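Local coordinates for Na Glutathione S-transferase 2 (Necator americanus, PDB 2ON5), which binds glutathione and, as a dimeric hookworm glutathione S-transferase, probably conjugates it to electrophilic compounds, at residues A[86-91]-A[152-157]; A[156-161]-A[186-191]. One frame throughout, in Å; residues are numbered along the deposited sequence.

Overall arrangement
Contacts 1 and 2 lie side by side in the all-helical C-terminal part of the glutathione S-transferase fold, their centres about 11 Å apart. Both are built on helix 155-168. Its first turn packs against helix 82-101 in contact 1, and the following turn against the end of helix 179-189 in contact 2; Ala156 and Asp157 belong to both segments drawn from it. Along the chain the order is 86-91, 152-157, 156-161 and 186-191. The two contacts also touch directly, with Val153 CB 3.8 Å from Ile191 CD1. Helix 155-168 thus lies between helix 82-101, whose 86-91 segment reaches the second subunit, and helix 179-189, whose 186-191 segment no other chain of the assembly touches.

Contact 1: A[86-91]-A[152-157]; sequences ALVDSV and SVTYAD
Val88 is the bump of this buried contact, and Thr154, Tyr155 and Ala156 form the hollow that receives it. Val88 CG1, turned anti to the backbone N (chi1 172°), lies 3.5 Å from Tyr155 CE2. Val88 CG1 is also 4.0 Å from Ala156 CB, whereas Val88 CG2 rests 3.8 Å from Thr154 CG2. One turn on, Val91 CG1 meets the same methyl from a different direction, 4.0 Å from Ala156 CB. The nearest CA atoms, those of Val88 and Ala156, are 6.1 Å apart, with only the Ala156 methyl projecting from that side. Tyr155 reaches past Val88 to Asp89: its OH donates to Asp89 OD1 at 2.8 Å, with the oxygen in the ring plane but the hydroxyl 37° above the carboxylate plane. Arg69 of the same chain also pairs with OD1, and Arg69 of the second subunit with Asp89 OD2, a double neutralisation that would favour the charged carboxylate. Thr154 and Asp157 form a capping box, whose stronger bond runs from Thr154 N to the anti lone pair of Asp157 OD1 (2.8 Å), while Thr154 OG1 weakly accepts from Ala156 N. This N-capping motif opens helix 155-168 in the C-terminal domain.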
loop_
_atom_site.group_PDB
_atom_site.type_symbol
_atom_site.label_atom_id
_atom_site.label_comp_id
_atom_site.label_asym_id
_atom_site.label_seq_id
_atom_site.Cartn_x
_atom_site.Cartn_y
_atom_site.Cartn_z
ATOM N N ALA A 86 6.858 2.160 -11.079
ATOM C CA ALA A 86 6.605 3.047 -9.944
ATOM C C ALA A 86 5.280 3.757 -10.150
ATOM O O ALA A 86 4.505 3.874 -9.199
ATOM C CB ALA A 86 7.732 4.041 -9.769
ATOM N N LEU A 87 5.019 4.216 -11.380
ATOM C CA LEU A 87 3.750 4.905 -11.701
ATOM C C LEU A 87 2.578 3.957 -11.479
ATOM O O LEU A 87 1.554 4.329 -10.892
ATOM C CB LEU A 87 3.773 5.452 -13.122
ATOM C CG LEU A 87 4.656 6.708 -13.261
ATOM C CD1 LEU A 87 4.787 7.084 -14.755
ATOM C CD2 LEU A 87 4.034 7.868 -12.429
ATOM N N VAL A 88 2.761 2.713 -11.892
ATOM C CA VAL A 88 1.733 1.665 -11.626
ATOM C C VAL A 88 1.456 1.506 -10.118
ATOM O O VAL A 88 0.281 1.502 -9.687
ATOM C CB VAL A 88 2.121 0.314 -12.274
ATOM C CG1 VAL A 88 1.131 -0.853 -11.826
ATOM C CG2 VAL A 88 2.133 0.453 -13.802
ATOM N N ASP A 89 2.528 1.382 -9.328
ATOM C CA ASP A 89 2.440 1.364 -7.865
ATOM C C ASP A 89 1.669 2.550 -7.296
ATOM O O ASP A 89 0.832 2.373 -6.402
ATOM C CB ASP A 89 3.836 1.322 -7.212
ATOM C CG ASP A 89 4.576 0.012 -7.458
ATOM O OD1 ASP A 89 3.985 -0.894 -8.079
ATOM O OD2 ASP A 89 5.730 -0.108 -6.960
ATOM N N SER A 90 1.976 3.755 -7.769
ATOM C CA SER A 90 1.304 4.974 -7.236
ATOM C C SER A 90 -0.217 4.962 -7.489
ATOM O O SER A 90 -1.000 5.355 -6.605
ATOM C CB SER A 90 1.957 6.250 -7.811
ATOM O OG SER A 90 1.587 6.487 -9.155
ATOM N N VAL A 91 -0.627 4.500 -8.676
ATOM C CA VAL A 91 -2.050 4.314 -8.998
ATOM C C VAL A 91 -2.687 3.258 -8.098
ATOM O O VAL A 91 -3.817 3.470 -7.576
ATOM C CB VAL A 91 -2.296 3.978 -10.522
ATOM C CG1 VAL A 91 -3.792 3.666 -10.796
ATOM C CG2 VAL A 91 -1.863 5.160 -11.408
ATOM N N SER A 152 0.035 -1.027 -22.161
ATOM C CA SER A 152 -0.466 -2.384 -21.967
ATOM C C SER A 152 -1.049 -2.595 -20.556
ATOM O O SER A 152 -0.820 -1.772 -19.667
ATOM C CB SER A 152 0.644 -3.404 -22.266
ATOM O OG SER A 152 1.735 -3.226 -21.387
ATOM N N VAL A 153 -1.814 -3.677 -20.379
ATOM C CA VAL A 153 -2.521 -3.948 -19.106
ATOM C C VAL A 153 -1.551 -4.173 -17.947
ATOM O O VAL A 153 -0.525 -4.842 -18.105
ATOM C CB VAL A 153 -3.550 -5.123 -19.228
ATOM C CG1 VAL A 153 -2.850 -6.500 -19.399
ATOM C CG2 VAL A 153 -4.531 -5.130 -18.023
ATOM N N THR A 154 -1.872 -3.587 -16.791
ATOM C CA THR A 154 -1.099 -3.805 -15.576
ATOM C C THR A 154 -2.017 -4.194 -14.418
ATOM O O THR A 154 -3.247 -4.121 -14.533
ATOM C CB THR A 154 -0.274 -2.555 -15.137
ATOM O OG1 THR A 154 -1.161 -1.535 -14.694
ATOM C CG2 THR A 154 0.636 -2.075 -16.260
ATOM N N TYR A 155 -1.429 -4.578 -13.291
ATOM C CA TYR A 155 -2.292 -4.970 -12.155
ATOM C C TYR A 155 -3.149 -3.810 -11.635
ATOM O O TYR A 155 -4.206 -4.031 -11.026
ATOM C CB TYR A 155 -1.499 -5.682 -11.049
ATOM C CG TYR A 155 -0.644 -4.778 -10.195
ATOM C CD1 TYR A 155 -1.175 -4.207 -9.045
ATOM C CD2 TYR A 155 0.691 -4.498 -10.525
ATOM C CE1 TYR A 155 -0.415 -3.355 -8.241
ATOM C CE2 TYR A 155 1.472 -3.641 -9.710
ATOM C CZ TYR A 155 0.894 -3.076 -8.577
ATOM O OH TYR A 155 1.599 -2.229 -7.757
ATOM N N ALA A 156 -2.713 -2.572 -11.880
ATOM C CA ALA A 156 -3.550 -1.441 -11.491
ATOM C C ALA A 156 -4.855 -1.426 -12.331
ATOM O O ALA A 156 -5.923 -1.130 -11.798
ATOM C CB ALA A 156 -2.778 -0.114 -11.615
ATOM N N ASP A 157 -4.755 -1.732 -13.630
ATOM C CA ASP A 157 -5.941 -1.880 -14.495
ATOM C C ASP A 157 -6.897 -2.951 -13.947
ATOM O O ASP A 157 -8.119 -2.756 -13.901
ATOM C CB ASP A 157 -5.546 -2.215 -15.924
ATOM C CG ASP A 157 -4.749 -1.096 -16.577
ATOM O OD1 ASP A 157 -3.581 -1.364 -16.950
ATOM O OD2 ASP A 157 -5.293 0.046 -16.648
#

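Contact 2: A[156-161]-A[186-191]; sequences ADLCLA and EKVRSI
An apolar helix-helix contact within the C-terminal domain joins helix 155-168 to segment 186-191, near the end of helix 179-189, and no hydrogen bond crosses between the two segments. Val188 is the central protrusion. Its CB and CG1 both press on the Ala161 methyl; Val188 CG1 lies 3.6 Å from Ala161 CB. With only a methyl at Ala161, the CA atoms of Ala161 and Val188 are 6.5 Å apart. Being anti to the backbone N (chi1 173°), Val188 CG1 also reaches Leu158 CD2 at 3.9 Å, the two side chains crossing at about a right angle. Val188 CG2 points to the preceding turn, 3.9 Å from Asp157 CB. Val188 thus fits the notch between Asp157, Leu158 and Ala161, Leu158 and Ala161 being three apart and Asp157 and Ala161 four. Asp157 offers only its methylene here; its carboxylate is engaged by Thr154 N and Leu148 N. Arg189 CD passes 4.0 Å from Ala161 O, an oxygen that accepts from Ser165 OG. Leu194 packs on both Leu158 and Val188. The contact is therefore part of the hydrophobic core of the glutathione S-transferase helical domain, extended by Leu158 to helix 16-25 of the thioredoxin-like N-terminal domain.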
loop_
_atom_site.group_PDB
_atom_site.type_symbol
_atom_site.label_atom_id
_atom_site.label_comp_id
_atom_site.label_asym_id
_atom_site.label_seq_id
_atom_site.Cartn_x
_atom_site.Cartn_y
_atom_site.Cartn_z
ATOM N N ALA A 156 -2.713 -2.572 -11.880
ATOM C CA ALA A 156 -3.550 -1.441 -11.491
ATOM C C ALA A 156 -4.855 -1.426 -12.331
ATOM O O ALA A 156 -5.923 -1.130 -11.798
ATOM C CB ALA A 156 -2.778 -0.114 -11.615
ATOM N N ASP A 157 -4.755 -1.732 -13.630
ATOM C CA ASP A 157 -5.941 -1.880 -14.495
ATOM C C ASP A 157 -6.897 -2.951 -13.947
ATOM O O ASP A 157 -8.119 -2.756 -13.901
ATOM C CB ASP A 157 -5.546 -2.215 -15.924
ATOM C CG ASP A 157 -4.749 -1.096 -16.577
ATOM O OD1 ASP A 157 -3.581 -1.364 -16.950
ATOM O OD2 ASP A 157 -5.293 0.046 -16.648
ATOM N N LEU A 158 -6.318 -4.064 -13.523
ATOM C CA LEU A 158 -7.110 -5.198 -13.085
ATOM C C LEU A 158 -7.854 -4.805 -11.831
ATOM O O LEU A 158 -9.046 -5.081 -11.725
ATOM C CB LEU A 158 -6.227 -6.441 -12.850
ATOM C CG LEU A 158 -5.453 -7.003 -14.065
ATOM C CD1 LEU A 158 -4.515 -8.180 -13.708
ATOM C CD2 LEU A 158 -6.411 -7.424 -15.185
ATOM N N CYS A 159 -7.162 -4.109 -10.915
ATOM C CA CYS A 159 -7.798 -3.625 -9.665
ATOM C C CYS A 159 -8.982 -2.727 -9.990
ATOM O O CYS A 159 -10.077 -2.920 -9.454
ATOM C CB CYS A 159 -6.814 -2.857 -8.763
ATOM S SG CYS A 159 -5.578 -3.926 -7.991
ATOM N N LEU A 160 -8.764 -1.721 -10.838
ATOM C CA LEU A 160 -9.856 -0.780 -11.131
ATOM C C LEU A 160 -11.043 -1.409 -11.886
ATOM O O LEU A 160 -12.217 -1.188 -11.496
ATOM C CB LEU A 160 -9.341 0.465 -11.871
ATOM C CG LEU A 160 -10.381 1.551 -12.130
ATOM C CD1 LEU A 160 -10.872 2.177 -10.820
ATOM C CD2 LEU A 160 -9.818 2.580 -13.110
ATOM N N ALA A 161 -10.754 -2.119 -12.978
ATOM C CA ALA A 161 -11.801 -2.776 -13.801
ATOM C C ALA A 161 -12.626 -3.742 -12.939
ATOM O O ALA A 161 -13.878 -3.795 -13.016
ATOM C CB ALA A 161 -11.157 -3.542 -14.996
ATOM N N GLU A 186 -14.495 -2.137 -19.544
ATOM C CA GLU A 186 -14.921 -3.027 -20.630
ATOM C C GLU A 186 -13.759 -3.400 -21.552
ATOM O O GLU A 186 -13.730 -4.513 -22.053
ATOM C CB GLU A 186 -16.121 -2.482 -21.408
ATOM C CG GLU A 186 -17.398 -2.460 -20.547
ATOM C CD GLU A 186 -18.643 -2.028 -21.333
ATOM O OE1 GLU A 186 -19.742 -2.142 -20.768
ATOM O OE2 GLU A 186 -18.518 -1.584 -22.495
ATOM N N LYS A 187 -12.810 -2.480 -21.730
ATOM C CA LYS A 187 -11.550 -2.788 -22.443
ATOM C C LYS A 187 -10.750 -3.906 -21.755
ATOM O O LYS A 187 -10.420 -4.928 -22.377
ATOM C CB LYS A 187 -10.701 -1.524 -22.622
ATOM C CG LYS A 187 -9.368 -1.758 -23.389
ATOM C CD LYS A 187 -8.563 -0.469 -23.509
ATOM C CE LYS A 187 -7.330 -0.663 -24.389
ATOM N NZ LYS A 187 -7.764 -0.733 -25.790
ATOM N N VAL A 188 -10.473 -3.723 -20.463
ATOM C CA VAL A 188 -9.724 -4.699 -19.647
ATOM C C VAL A 188 -10.384 -6.068 -19.646
ATOM O O VAL A 188 -9.736 -7.071 -19.932
ATOM C CB VAL A 188 -9.510 -4.152 -18.195
ATOM C CG1 VAL A 188 -8.874 -5.213 -17.236
ATOM C CG2 VAL A 188 -8.637 -2.848 -18.240
ATOM N N ARG A 189 -11.683 -6.102 -19.372
ATOM C CA ARG A 189 -12.424 -7.357 -19.211
ATOM C C ARG A 189 -12.647 -8.141 -20.511
ATOM O O ARG A 189 -13.029 -9.310 -20.463
ATOM C CB ARG A 189 -13.735 -7.103 -18.456
ATOM C CG ARG A 189 -13.476 -6.797 -16.966
ATOM C CD ARG A 189 -14.632 -6.041 -16.282
ATOM N NE ARG A 189 -15.940 -6.688 -16.480
ATOM C CZ ARG A 189 -16.430 -7.692 -15.749
ATOM N NH1 ARG A 189 -15.719 -8.248 -14.758
ATOM N NH2 ARG A 189 -17.641 -8.175 -16.041
ATOM N N SER A 190 -12.380 -7.503 -21.652
ATOM C CA SER A 190 -12.504 -8.151 -22.961
ATOM C C SER A 190 -11.191 -8.800 -23.419
ATOM O O SER A 190 -11.169 -9.475 -24.452
ATOM C CB SER A 190 -13.010 -7.166 -24.015
ATOM O OG SER A 190 -12.060 -6.109 -24.195
ATOM N N ILE A 191 -10.100 -8.592 -22.678
ATOM C CA ILE A 191 -8.852 -9.302 -22.988
ATOM C C ILE A 191 -9.197 -10.800 -22.922
ATOM O O ILE A 191 -9.743 -11.246 -21.929
ATOM C CB ILE A 191 -7.722 -8.956 -21.991
ATOM C CG1 ILE A 191 -7.347 -7.462 -22.104
ATOM C CG2 ILE A 191 -6.537 -9.936 -22.190
ATOM C CD1 ILE A 191 -6.461 -6.915 -20.958
#